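Local atomic coordinates of fructooligosaccharide ABC transporter substrate-binding protein FusA (Streptococcus pneumoniae, PDB entry 5G5Y), a protein that binds kestose, nystose and longer fructooligosaccharides, including inulin but not sucrose, as the solute-binding component of the FusABC-MsmK importer. Residues K3-M8 with L58-H63; S68-M73 with M427-L432; G79-V84 with K309-S314; K90-L95 with K324-Q329. All blocks are in the same frame, centred on the assembly; numbering follows the deposited sequence.

From the N terminus, strand 3-10 is the first element to be paired: interaction 1 closes a loop of 49 residues by setting 61-63 beside it, and it is complete before the other three contacts begin. Interaction 2 opens next, at helix 69-77, and closes only at the start of helix 429-455. Interactions 3 and 4 are nested inside that long loop and cross each other, since the order is 79-84, 90-95, 309-314, 324-329. Interaction 3 sets the loop 79-84 against strand 310-312, the neighbour of 61-63 in the same sheet, whereas interaction 4 joins helix 319-329, packed on Phe-7 and Met-310, to the helices following 79-84.

Interaction 1 (K3-M8 with L58-H63); sequences KTLKFM and LPDAIH
Asp-60 grips strand 3-8 at Lys-6 twice. Its carboxylate OD2 accepts from Lys-6 N at 2.9 Å, nearly straight at 177° and on the anti side of the carboxylate, while its own N donates to Lys-6 O at 2.7 Å. The side chain can turn back to the strand because CG stands anti to the carbonyl carbon (chi1 -69°). Beyond this point the chains run parallel: Met-8 N donates to Ala-61 O at 3.1 Å, and His-63 N to Met-8 O at 2.7 Å. On one face of the sheet the methyl of Ala-61 lies obliquely against the Phe-7 ring, CB to CD1 3.7 Å. On the other, Met-8 extends from a CG anti to the backbone N (chi1 -175°) and bends at its last torsion. Its CB meets Pro-59 CG at 3.8 Å, and SD runs alongside Ile-62, reaching CG2 at 4.1 Å. His-63 ND1 is engaged by Thr-9, and Trp-325 of helix 319-329 meets the Phe-7 ring edge-to-face. Pairing of 3-10 with 61-63 forms the middle of a four-stranded mixed sheet. Chemically, the Asp-60 carboxylate seems to stand in for a backbone carbonyl at Lys-6 N, carrying the pairing into the loop ahead of strand 61-63.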
loop_
_atom_site.group_PDB
_atom_site.type_symbol
_atom_site.label_atom_id
_atom_site.label_comp_id
_atom_site.label_asym_id
_atom_site.label_seq_id
_atom_site.Cartn_x
_atom_site.Cartn_y
_atom_site.Cartn_z
ATOM N N LYS A 3 32.782 -17.574 -5.999
ATOM C CA LYS A 3 32.194 -18.341 -4.876
ATOM C C LYS A 3 30.722 -18.613 -5.231
ATOM O O LYS A 3 30.216 -18.014 -6.177
ATOM C CB LYS A 3 32.261 -17.518 -3.612
ATOM N N THR A 4 30.052 -19.511 -4.520
ATOM C CA THR A 4 28.696 -19.895 -4.912
ATOM C C THR A 4 27.708 -19.866 -3.770
ATOM O O THR A 4 28.043 -20.201 -2.640
ATOM C CB THR A 4 28.666 -21.320 -5.480
ATOM O OG1 THR A 4 29.078 -22.234 -4.460
ATOM C CG2 THR A 4 29.562 -21.433 -6.638
ATOM N N LEU A 5 26.459 -19.521 -4.062
ATOM C CA LEU A 5 25.405 -19.674 -3.064
ATOM C C LEU A 5 24.141 -20.160 -3.765
ATOM O O LEU A 5 23.896 -19.839 -4.928
ATOM C CB LEU A 5 25.120 -18.334 -2.399
ATOM C CG LEU A 5 26.196 -17.697 -1.531
ATOM C CD1 LEU A 5 25.837 -16.262 -1.233
ATOM C CD2 LEU A 5 26.402 -18.508 -0.251
ATOM N N LYS A 6 23.321 -20.895 -3.048
ATOM C CA LYS A 6 22.040 -21.377 -3.598
ATOM C C LYS A 6 20.898 -20.580 -2.974
ATOM O O LYS A 6 20.704 -20.645 -1.768
ATOM C CB LYS A 6 21.787 -22.847 -3.272
ATOM C CG LYS A 6 22.712 -23.806 -3.984
ATOM C CD LYS A 6 22.496 -25.259 -3.541
ATOM C CE LYS A 6 21.082 -25.799 -3.794
ATOM N NZ LYS A 6 20.615 -25.734 -5.215
ATOM N N PHE A 7 20.152 -19.870 -3.809
ATOM C CA PHE A 7 19.024 -19.055 -3.366
ATOM C C PHE A 7 17.743 -19.574 -4.011
ATOM O O PHE A 7 17.695 -19.742 -5.229
ATOM C CB PHE A 7 19.171 -17.588 -3.809
ATOM C CG PHE A 7 20.254 -16.801 -3.101
ATOM C CD1 PHE A 7 20.879 -17.253 -1.944
ATOM C CD2 PHE A 7 20.563 -15.516 -3.547
ATOM C CE1 PHE A 7 21.850 -16.487 -1.304
ATOM C CE2 PHE A 7 21.540 -14.763 -2.920
ATOM C CZ PHE A 7 22.173 -15.246 -1.784
ATOM N N MET A 8 16.693 -19.737 -3.200
ATOM C CA MET A 8 15.324 -19.877 -3.731
ATOM C C MET A 8 14.810 -18.471 -4.008
ATOM O O MET A 8 15.119 -17.530 -3.246
ATOM C CB MET A 8 14.427 -20.565 -2.731
ATOM C CG MET A 8 13.000 -20.864 -3.223
ATOM S SD MET A 8 11.884 -21.218 -1.863
ATOM C CE MET A 8 12.676 -22.547 -1.015
ATOM N N LEU A 58 16.522 -27.224 1.920
ATOM C CA LEU A 58 16.655 -25.788 2.164
ATOM C C LEU A 58 17.780 -25.214 1.304
ATOM O O LEU A 58 18.839 -25.840 1.133
ATOM C CB LEU A 58 16.929 -25.485 3.638
ATOM C CG LEU A 58 15.820 -25.806 4.667
ATOM C CD1 LEU A 58 16.268 -25.491 6.090
ATOM C CD2 LEU A 58 14.552 -25.039 4.351
ATOM N N PRO A 59 17.555 -23.996 0.759
ATOM C CA PRO A 59 18.624 -23.270 0.094
ATOM C C PRO A 59 19.474 -22.549 1.148
ATOM O O PRO A 59 19.178 -22.646 2.326
ATOM C CB PRO A 59 17.842 -22.265 -0.757
ATOM C CG PRO A 59 16.675 -21.925 0.073
ATOM C CD PRO A 59 16.296 -23.228 0.750
ATOM N N ASP A 60 20.475 -21.796 0.718
ATOM C CA ASP A 60 21.266 -20.953 1.653
ATOM C C ASP A 60 20.439 -19.747 2.145
ATOM O O ASP A 60 20.648 -19.252 3.259
ATOM C CB ASP A 60 22.536 -20.476 0.981
ATOM C CG ASP A 60 23.514 -21.587 0.736
ATOM O OD1 ASP A 60 23.714 -22.377 1.689
ATOM O OD2 ASP A 60 24.082 -21.655 -0.393
ATOM N N ALA A 61 19.497 -19.300 1.305
ATOM C CA ALA A 61 18.615 -18.154 1.595
ATOM C C ALA A 61 17.394 -18.205 0.706
ATOM O O ALA A 61 17.418 -18.851 -0.348
ATOM C CB ALA A 61 19.340 -16.854 1.358
ATOM N N ILE A 62 16.310 -17.540 1.137
ATOM C CA ILE A 62 15.089 -17.436 0.336
ATOM C C ILE A 62 14.995 -15.945 -0.013
ATOM O O ILE A 62 14.856 -15.112 0.882
ATOM C CB ILE A 62 13.862 -17.911 1.121
ATOM C CG1 ILE A 62 14.045 -19.365 1.576
ATOM C CG2 ILE A 62 12.586 -17.747 0.288
ATOM C CD1 ILE A 62 12.949 -19.852 2.525
ATOM N N HIS A 63 15.102 -15.649 -1.306
ATOM C CA HIS A 63 15.159 -14.313 -1.884
ATOM C C HIS A 63 13.787 -13.938 -2.433
ATOM O O HIS A 63 13.111 -14.758 -3.048
ATOM C CB HIS A 63 16.213 -14.334 -2.960
ATOM C CG HIS A 63 16.320 -13.108 -3.786
ATOM N ND1 HIS A 63 15.587 -12.929 -4.926
ATOM C CD2 HIS A 63 17.145 -12.039 -3.696
ATOM C CE1 HIS A 63 15.918 -11.780 -5.494
ATOM N NE2 HIS A 63 16.876 -11.231 -4.776
#

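Interaction 2 (S68-M73 with M427-L432); sequences SDVDLM and MTQEDL
Two helix N-termini meet here in a packing contact near the surface, without a direct hydrogen bond, Leu-432 and Met-73 reaching across between helix 69-77 and the long helix 429-455. Leu-432 lays its CD1 against the Asp-69 methylene, 3.7 Å from CB, and continues to Val-70, whose CG2 is 4.2 Å from the same methyl. From the other helix Met-73 bends at chi2 (-37°), which carries its terminal methyl to the backbone of Met-427, CE to O 3.4 Å. That carbonyl is buried without a polar partner in the model. The amide of Gln-429 passes beside the Met-73 methylene, with NE2 3.8 Å from CB, and NE2 hydrogen-bonds weakly to Asn-74 OD1. Both helices begin with a side-chain N-cap. Ser-68 and Asp-71 form a capping box, in which Asp-71 N donates to Ser-68 OG at 3.1 Å and the return bond is weak; at the second helix, Asp-431 N donates to Thr-428 OG1 at 3.2 Å. A single water bridges the segments: it donates to Asp-69 OD2 at 2.7 Å and accepts from Met-427 N. Asp-69 OD2 also forms a salt bridge with Arg-307, while Met-427 turns its side chain to helix 475-492.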
loop_
_atom_site.group_PDB
_atom_site.type_symbol
_atom_site.label_atom_id
_atom_site.label_comp_id
_atom_site.label_asym_id
_atom_site.label_seq_id
_atom_site.Cartn_x
_atom_site.Cartn_y
_atom_site.Cartn_z
ATOM N N SER A 68 4.576 -13.866 5.763
ATOM C CA SER A 68 3.841 -13.208 6.841
ATOM C C SER A 68 4.637 -13.243 8.175
ATOM O O SER A 68 5.574 -14.043 8.350
ATOM C CB SER A 68 2.481 -13.880 7.036
ATOM O OG SER A 68 2.658 -15.130 7.689
ATOM N N ASP A 69 4.247 -12.379 9.109
ATOM C CA ASP A 69 4.841 -12.345 10.444
ATOM C C ASP A 69 4.692 -13.679 11.178
ATOM O O ASP A 69 5.631 -14.150 11.814
ATOM C CB ASP A 69 4.264 -11.194 11.258
ATOM C CG ASP A 69 4.716 -9.839 10.734
ATOM O OD1 ASP A 69 5.685 -9.781 9.910
ATOM O OD2 ASP A 69 4.110 -8.821 11.123
ATOM N N VAL A 70 3.525 -14.284 11.014
ATOM C CA VAL A 70 3.244 -15.633 11.537
ATOM C C VAL A 70 4.268 -16.644 11.032
ATOM O O VAL A 70 4.810 -17.388 11.830
ATOM C CB VAL A 70 1.811 -16.080 11.177
ATOM C CG1 VAL A 70 1.631 -17.583 11.335
ATOM C CG2 VAL A 70 0.835 -15.370 12.087
ATOM N N ASP A 71 4.510 -16.639 9.716
ATOM C CA ASP A 71 5.499 -17.520 9.050
ATOM C C ASP A 71 6.880 -17.271 9.613
ATOM O O ASP A 71 7.572 -18.221 9.979
ATOM C CB ASP A 71 5.596 -17.285 7.519
ATOM C CG ASP A 71 4.397 -17.750 6.729
ATOM O OD1 ASP A 71 3.700 -18.694 7.124
ATOM O OD2 ASP A 71 4.163 -17.152 5.641
ATOM N N LEU A 72 7.319 -16.007 9.669
ATOM C CA LEU A 72 8.674 -15.705 10.191
ATOM C C LEU A 72 8.876 -16.251 11.593
ATOM O O LEU A 72 9.900 -16.872 11.870
ATOM C CB LEU A 72 8.988 -14.184 10.222
ATOM C CG LEU A 72 9.197 -13.527 8.855
ATOM C CD1 LEU A 72 9.357 -11.998 9.043
ATOM C CD2 LEU A 72 10.383 -14.128 8.106
ATOM N N MET A 73 7.884 -16.027 12.458
ATOM C CA MET A 73 7.908 -16.523 13.840
ATOM C C MET A 73 7.989 -18.041 13.930
ATOM O O MET A 73 8.760 -18.571 14.721
ATOM C CB MET A 73 6.671 -16.054 14.622
ATOM C CG MET A 73 6.695 -14.599 15.062
ATOM S SD MET A 73 8.314 -13.968 15.571
ATOM C CE MET A 73 7.643 -12.657 16.609
ATOM N N MET A 427 4.572 -8.071 15.921
ATOM C CA MET A 427 3.955 -8.509 17.163
ATOM C C MET A 427 4.389 -9.948 17.522
ATOM O O MET A 427 4.857 -10.714 16.679
ATOM C CB MET A 427 2.419 -8.457 17.045
ATOM C CG MET A 427 1.843 -7.052 16.894
ATOM S SD MET A 427 0.044 -7.064 17.004
ATOM C CE MET A 427 -0.373 -5.328 16.803
ATOM N N THR A 428 4.187 -10.313 18.776
ATOM C CA THR A 428 4.387 -11.704 19.170
ATOM C C THR A 428 3.404 -12.619 18.475
ATOM O O THR A 428 2.320 -12.194 17.992
ATOM C CB THR A 428 4.228 -11.914 20.672
ATOM O OG1 THR A 428 2.893 -11.561 21.078
ATOM C CG2 THR A 428 5.252 -11.127 21.427
ATOM N N GLN A 429 3.741 -13.916 18.480
ATOM C CA GLN A 429 2.850 -14.916 17.869
ATOM C C GLN A 429 1.470 -14.893 18.534
ATOM O O GLN A 429 0.456 -14.888 17.856
ATOM C CB GLN A 429 3.495 -16.328 17.922
ATOM C CG GLN A 429 2.917 -17.339 16.926
ATOM C CD GLN A 429 3.991 -18.238 16.268
ATOM O OE1 GLN A 429 4.988 -18.628 16.893
ATOM N NE2 GLN A 429 3.795 -18.537 14.982
ATOM N N GLU A 430 1.442 -14.837 19.863
ATOM C CA GLU A 430 0.205 -14.806 20.627
ATOM C C GLU A 430 -0.680 -13.610 20.263
ATOM O O GLU A 430 -1.897 -13.735 20.097
ATOM C CB GLU A 430 0.528 -14.741 22.115
ATOM C CG GLU A 430 -0.683 -14.862 23.018
ATOM C CD GLU A 430 -0.390 -14.497 24.471
ATOM O OE1 GLU A 430 0.699 -13.943 24.770
ATOM O OE2 GLU A 430 -1.271 -14.759 25.319
ATOM N N ASP A 431 -0.061 -12.451 20.185
ATOM C CA ASP A 431 -0.786 -11.244 19.777
ATOM C C ASP A 431 -1.241 -11.302 18.330
ATOM O O ASP A 431 -2.391 -10.937 18.037
ATOM C CB ASP A 431 0.003 -9.978 20.094
ATOM C CG ASP A 431 0.044 -9.679 21.604
ATOM O OD1 ASP A 431 -0.884 -10.097 22.327
ATOM O OD2 ASP A 431 0.991 -9.030 22.087
ATOM N N LEU A 432 -0.394 -11.810 17.453
ATOM C CA LEU A 432 -0.766 -11.986 16.039
ATOM C C LEU A 432 -2.031 -12.810 15.897
ATOM O O LEU A 432 -2.972 -12.410 15.192
ATOM C CB LEU A 432 0.377 -12.588 15.223
ATOM C CG LEU A 432 1.506 -11.645 14.840
ATOM C CD1 LEU A 432 2.747 -12.397 14.387
ATOM C CD2 LEU A 432 1.034 -10.735 13.723
HETATM O O HOH W 1 2.983 -7.914 13.361
#

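Interaction 3 (G79-V84 with K309-S314); sequences GVIIPV and KMVITS
Gly-79 enters the contact through its carbonyl, whose O is packed tightly against Ser-314 CB at 3.0 Å. Its positive phi of 71° belongs to the Schellman motif that ends helix 69-77 and turns the chain toward 309-314. Val-80 follows with its side chain directed away and its carbonyl inward: Ser-314 N donates to Val-80 O at 2.8 Å, approaching 40° out of the carbonyl plane. Ile-81 makes the single backbone bridge of the contact, opposite Thr-313. Its CG1 sits between the backbone N and the carbonyl carbon (chi1 63°), which leaves CG2 to meet Val-311 CG2 at 3.7 Å. At Ile-82 the backbone N donates to Ile-312 O at 3.0 Å, nearly along the carbonyl axis, and the two side chains cross at a slant, with Ile-82 CD1 3.7 Å from Ile-312 CG2. A single water accepts from Ile-312 N and lies within bonding distance of Ile-82 O, bridging the backbones where they diverge. Last comes Val-84, at the N-cap position of the next helix, with CG1 4.1 Å from Ile-312 CD1. Lys-309, outside the contact itself, binds substrate and forms with Met-310 a classic beta bulge facing Phe-119. The loop thus borders strand 310-312, an edge strand of the mixed sheet whose inner neighbour is 61-63. Leu-72 and Trp-75 of helix 69-77 adjoin Ile-81, while Leu-319 of helix 319-329 touches both Ile-82 and Ile-312.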
loop_
_atom_site.group_PDB
_atom_site.type_symbol
_atom_site.label_atom_id
_atom_site.label_comp_id
_atom_site.label_asym_id
_atom_site.label_seq_id
_atom_site.Cartn_x
_atom_site.Cartn_y
_atom_site.Cartn_z
ATOM N N GLY A 79 13.870 -22.957 14.094
ATOM C CA GLY A 79 15.268 -22.902 13.647
ATOM C C GLY A 79 15.465 -23.083 12.142
ATOM O O GLY A 79 16.561 -23.413 11.709
ATOM N N VAL A 80 14.436 -22.850 11.341
ATOM C CA VAL A 80 14.583 -22.872 9.866
ATOM C C VAL A 80 15.389 -21.654 9.373
ATOM O O VAL A 80 16.256 -21.779 8.485
ATOM C CB VAL A 80 13.204 -22.952 9.194
ATOM C CG1 VAL A 80 13.271 -22.715 7.691
ATOM C CG2 VAL A 80 12.562 -24.303 9.518
ATOM N N ILE A 81 15.122 -20.504 9.980
ATOM C CA ILE A 81 15.835 -19.273 9.634
ATOM C C ILE A 81 16.597 -18.822 10.844
ATOM O O ILE A 81 16.232 -19.184 11.947
ATOM C CB ILE A 81 14.902 -18.157 9.103
ATOM C CG1 ILE A 81 13.872 -17.670 10.145
ATOM C CG2 ILE A 81 14.209 -18.652 7.837
ATOM C CD1 ILE A 81 12.995 -16.515 9.686
ATOM N N ILE A 82 17.587 -17.963 10.643
ATOM C CA ILE A 82 18.443 -17.501 11.726
ATOM C C ILE A 82 18.293 -15.996 11.987
ATOM O O ILE A 82 17.878 -15.234 11.077
ATOM C CB ILE A 82 19.925 -17.810 11.444
ATOM C CG1 ILE A 82 20.454 -17.058 10.199
ATOM C CG2 ILE A 82 20.079 -19.321 11.270
ATOM C CD1 ILE A 82 21.970 -17.019 10.087
ATOM N N PRO A 83 18.633 -15.563 13.227
ATOM C CA PRO A 83 18.733 -14.134 13.473
ATOM C C PRO A 83 19.911 -13.529 12.705
ATOM O O PRO A 83 20.968 -14.152 12.588
ATOM C CB PRO A 83 18.948 -14.031 14.994
ATOM C CG PRO A 83 18.713 -15.389 15.548
ATOM C CD PRO A 83 18.955 -16.361 14.427
ATOM N N VAL A 84 19.724 -12.317 12.199
ATOM C CA VAL A 84 20.711 -11.662 11.337
ATOM C C VAL A 84 21.216 -10.302 11.842
ATOM O O VAL A 84 21.991 -9.660 11.135
ATOM C CB VAL A 84 20.139 -11.450 9.915
ATOM C CG1 VAL A 84 19.714 -12.775 9.319
ATOM C CG2 VAL A 84 18.962 -10.478 9.934
ATOM N N LYS A 309 11.814 -9.626 2.534
ATOM C CA LYS A 309 12.140 -10.012 1.189
ATOM C C LYS A 309 13.403 -10.863 1.101
ATOM O O LYS A 309 13.892 -11.096 -0.003
ATOM C CB LYS A 309 12.249 -8.790 0.291
ATOM C CG LYS A 309 10.948 -8.117 -0.022
ATOM C CD LYS A 309 9.921 -8.965 -0.745
ATOM C CE LYS A 309 8.648 -8.164 -0.907
ATOM N NZ LYS A 309 7.840 -8.711 -2.007
ATOM N N MET A 310 13.942 -11.295 2.237
ATOM C CA MET A 310 15.036 -12.280 2.264
ATOM C C MET A 310 15.224 -12.782 3.656
ATOM O O MET A 310 15.245 -11.989 4.575
ATOM C CB MET A 310 16.355 -11.683 1.819
ATOM C CG MET A 310 17.440 -12.706 1.527
ATOM S SD MET A 310 18.242 -12.288 -0.012
ATOM C CE MET A 310 19.541 -13.544 -0.111
ATOM N N VAL A 311 15.328 -14.105 3.812
ATOM C CA VAL A 311 15.711 -14.753 5.055
ATOM C C VAL A 311 16.929 -15.667 4.796
ATOM O O VAL A 311 17.166 -16.105 3.681
ATOM C CB VAL A 311 14.586 -15.582 5.666
ATOM C CG1 VAL A 311 13.416 -14.710 6.110
ATOM C CG2 VAL A 311 14.082 -16.663 4.717
ATOM N N ILE A 312 17.696 -15.931 5.839
ATOM C CA ILE A 312 18.864 -16.782 5.736
ATOM C C ILE A 312 18.544 -18.055 6.512
ATOM O O ILE A 312 18.106 -17.994 7.682
ATOM C CB ILE A 312 20.088 -16.072 6.303
ATOM C CG1 ILE A 312 20.467 -14.887 5.395
ATOM C CG2 ILE A 312 21.253 -17.078 6.467
ATOM C CD1 ILE A 312 21.651 -14.076 5.926
ATOM N N THR A 313 18.779 -19.208 5.884
ATOM C CA THR A 313 18.414 -20.477 6.515
ATOM C C THR A 313 19.483 -20.996 7.442
ATOM O O THR A 313 20.668 -20.608 7.355
ATOM C CB THR A 313 18.146 -21.593 5.506
ATOM O OG1 THR A 313 19.375 -21.921 4.865
ATOM C CG2 THR A 313 17.141 -21.161 4.492
ATOM N N SER A 314 19.067 -21.940 8.279
ATOM C CA SER A 314 19.994 -22.616 9.198
ATOM C C SER A 314 21.044 -23.516 8.548
ATOM O O SER A 314 21.935 -23.977 9.277
ATOM C CB SER A 314 19.204 -23.470 10.202
ATOM O OG SER A 314 18.514 -24.471 9.496
HETATM O O HOH W 2 17.017 -15.090 8.437
#

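Interaction 4 (K90-L95 with K324-Q329); sequences KYMPNL and KWIDAQ
Hydrogen bonding centres on Asp-327, whose carboxylate meets the start of helix 93-101. Asn-94 N donates to Asp-327 OD2 at 2.9 Å and Leu-95 N to Asp-327 OD1, also at 2.9 Å; each oxygen uses its syn lone pair, so the two adjacent N-H groups are held as a pair. Asp-327 reaches them with CG anti to the backbone N (chi1 -158°). A third bond runs from Asn-94 ND2 to the backbone O of Asp-327 at 3.0 Å. It is almost straight, at 175°, and the acceptor lies in the plane of the amide, although the donor stands 54° out of the carbonyl plane. Met-92 is at once the first residue past helix 85-91 and the N-cap residue of helix 93-101, and the carboxylate of Asp-327, from helix 319-329, receives the N-H groups of Asn-94 and Leu-95 in the first turn of that helix. Its negative charge probably interacts favourably with that helix end. Pro-93 CD also lies against the same carboxylate, 3.2 Å from OD2. The apolar contact is between Met-92 and Ile-326. Met-92 and Asp-327 run antiparallel alongside each other, and Met-92 bends at its last torsion, bringing CE to 3.6 Å from Ile-326 CG2. One turn earlier in helix 319-329, the extended Lys-324 chain crosses Tyr-91, CE to CD1 3.9 Å, obliquely to the ring, and its NZ forms a salt bridge with Glu-320. Phe-119 touches both Met-92 and Ile-326.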
loop_
_atom_site.group_PDB
_atom_site.type_symbol
_atom_site.label_atom_id
_atom_site.label_comp_id
_atom_site.label_asym_id
_atom_site.label_seq_id
_atom_site.Cartn_x
_atom_site.Cartn_y
_atom_site.Cartn_z
ATOM N N LYS A 90 28.123 -6.277 11.549
ATOM C CA LYS A 90 29.505 -6.629 11.183
ATOM C C LYS A 90 29.811 -6.413 9.707
ATOM O O LYS A 90 30.930 -6.049 9.348
ATOM C CB LYS A 90 29.780 -8.103 11.477
ATOM C CG LYS A 90 30.035 -8.450 12.918
ATOM C CD LYS A 90 30.585 -9.876 12.988
ATOM C CE LYS A 90 30.067 -10.648 14.178
ATOM N NZ LYS A 90 30.782 -10.272 15.425
ATOM N N TYR A 91 28.827 -6.663 8.848
ATOM C CA TYR A 91 29.120 -6.836 7.407
ATOM C C TYR A 91 28.307 -5.996 6.436
ATOM O O TYR A 91 28.466 -6.157 5.206
ATOM C CB TYR A 91 28.948 -8.307 7.005
ATOM C CG TYR A 91 29.748 -9.300 7.834
ATOM C CD1 TYR A 91 31.143 -9.176 7.977
ATOM C CD2 TYR A 91 29.125 -10.379 8.441
ATOM C CE1 TYR A 91 31.870 -10.088 8.740
ATOM C CE2 TYR A 91 29.845 -11.281 9.222
ATOM C CZ TYR A 91 31.211 -11.118 9.363
ATOM O OH TYR A 91 31.891 -12.043 10.119
ATOM N N MET A 92 27.394 -5.158 6.944
ATOM C CA MET A 92 26.408 -4.560 6.038
ATOM C C MET A 92 26.343 -3.025 6.145
ATOM O O MET A 92 25.327 -2.474 6.582
ATOM C CB MET A 92 25.065 -5.233 6.206
ATOM C CG MET A 92 25.096 -6.752 6.072
ATOM S SD MET A 92 23.431 -7.458 6.210
ATOM C CE MET A 92 22.748 -6.997 4.597
ATOM N N PRO A 93 27.450 -2.328 5.742
ATOM C CA PRO A 93 27.472 -0.859 5.849
ATOM C C PRO A 93 26.371 -0.105 5.054
ATOM O O PRO A 93 25.939 0.978 5.491
ATOM C CB PRO A 93 28.877 -0.470 5.334
ATOM C CG PRO A 93 29.259 -1.597 4.431
ATOM C CD PRO A 93 28.660 -2.833 5.056
ATOM N N ASN A 94 25.953 -0.612 3.887
ATOM C CA ASN A 94 24.868 0.068 3.144
ATOM C C ASN A 94 23.563 0.063 3.952
ATOM O O ASN A 94 22.916 1.077 4.100
ATOM C CB ASN A 94 24.636 -0.509 1.719
ATOM C CG ASN A 94 25.849 -0.384 0.818
ATOM O OD1 ASN A 94 26.575 0.597 0.897
ATOM N ND2 ASN A 94 26.066 -1.356 -0.045
ATOM N N LEU A 95 23.184 -1.091 4.469
ATOM C CA LEU A 95 21.996 -1.233 5.278
ATOM C C LEU A 95 22.167 -0.463 6.592
ATOM O O LEU A 95 21.257 0.211 7.037
ATOM C CB LEU A 95 21.706 -2.706 5.544
ATOM C CG LEU A 95 20.454 -2.983 6.401
ATOM C CD1 LEU A 95 19.197 -2.337 5.865
ATOM C CD2 LEU A 95 20.259 -4.473 6.456
ATOM N N LYS A 324 27.228 -9.875 2.876
ATOM C CA LYS A 324 27.817 -8.967 1.916
ATOM C C LYS A 324 27.119 -8.922 0.570
ATOM O O LYS A 324 26.990 -7.845 -0.016
ATOM C CB LYS A 324 29.345 -9.236 1.774
ATOM C CG LYS A 324 30.060 -8.841 3.054
ATOM C CD LYS A 324 31.579 -9.130 3.060
ATOM C CE LYS A 324 32.162 -8.507 4.325
ATOM N NZ LYS A 324 33.625 -8.797 4.409
ATOM N N TRP A 325 26.671 -10.064 0.068
ATOM C CA TRP A 325 25.876 -10.120 -1.147
ATOM C C TRP A 325 24.561 -9.354 -0.912
ATOM O O TRP A 325 24.166 -8.519 -1.740
ATOM C CB TRP A 325 25.577 -11.579 -1.548
ATOM C CG TRP A 325 24.949 -11.694 -2.870
ATOM C CD1 TRP A 325 25.583 -11.909 -4.043
ATOM C CD2 TRP A 325 23.540 -11.560 -3.188
ATOM N NE1 TRP A 325 24.682 -11.928 -5.077
ATOM C CE2 TRP A 325 23.424 -11.695 -4.586
ATOM C CE3 TRP A 325 22.389 -11.298 -2.437
ATOM C CZ2 TRP A 325 22.191 -11.618 -5.252
ATOM C CZ3 TRP A 325 21.161 -11.201 -3.098
ATOM C CH2 TRP A 325 21.068 -11.388 -4.488
ATOM N N ILE A 326 23.921 -9.598 0.212
ATOM C CA ILE A 326 22.645 -8.884 0.521
ATOM C C ILE A 326 22.931 -7.382 0.648
ATOM O O ILE A 326 22.183 -6.523 0.100
ATOM C CB ILE A 326 21.959 -9.419 1.787
ATOM C CG1 ILE A 326 21.516 -10.859 1.573
ATOM C CG2 ILE A 326 20.705 -8.573 2.142
ATOM C CD1 ILE A 326 21.163 -11.623 2.828
ATOM N N ASP A 327 24.021 -7.024 1.323
ATOM C CA ASP A 327 24.329 -5.592 1.442
ATOM C C ASP A 327 24.553 -4.841 0.104
ATOM O O ASP A 327 24.167 -3.657 -0.005
ATOM C CB ASP A 327 25.447 -5.324 2.422
ATOM C CG ASP A 327 25.406 -3.915 2.941
ATOM O OD1 ASP A 327 24.328 -3.502 3.460
ATOM O OD2 ASP A 327 26.424 -3.216 2.767
ATOM N N ALA A 328 25.061 -5.528 -0.926
ATOM C CA ALA A 328 25.248 -4.926 -2.236
ATOM C C ALA A 328 23.866 -4.520 -2.816
ATOM O O ALA A 328 23.778 -3.570 -3.591
ATOM C CB ALA A 328 25.981 -5.884 -3.130
ATOM N N GLN A 329 22.795 -5.211 -2.399
ATOM C CA GLN A 329 21.444 -4.906 -2.892
ATOM C C GLN A 329 20.915 -3.582 -2.320
ATOM O O GLN A 329 20.063 -2.955 -2.953
ATOM C CB GLN A 329 20.449 -6.005 -2.616
ATOM C CG GLN A 329 20.952 -7.418 -2.878
ATOM C CD GLN A 329 21.654 -7.571 -4.226
ATOM O OE1 GLN A 329 21.122 -7.182 -5.259
ATOM N NE2 GLN A 329 22.879 -8.112 -4.211
#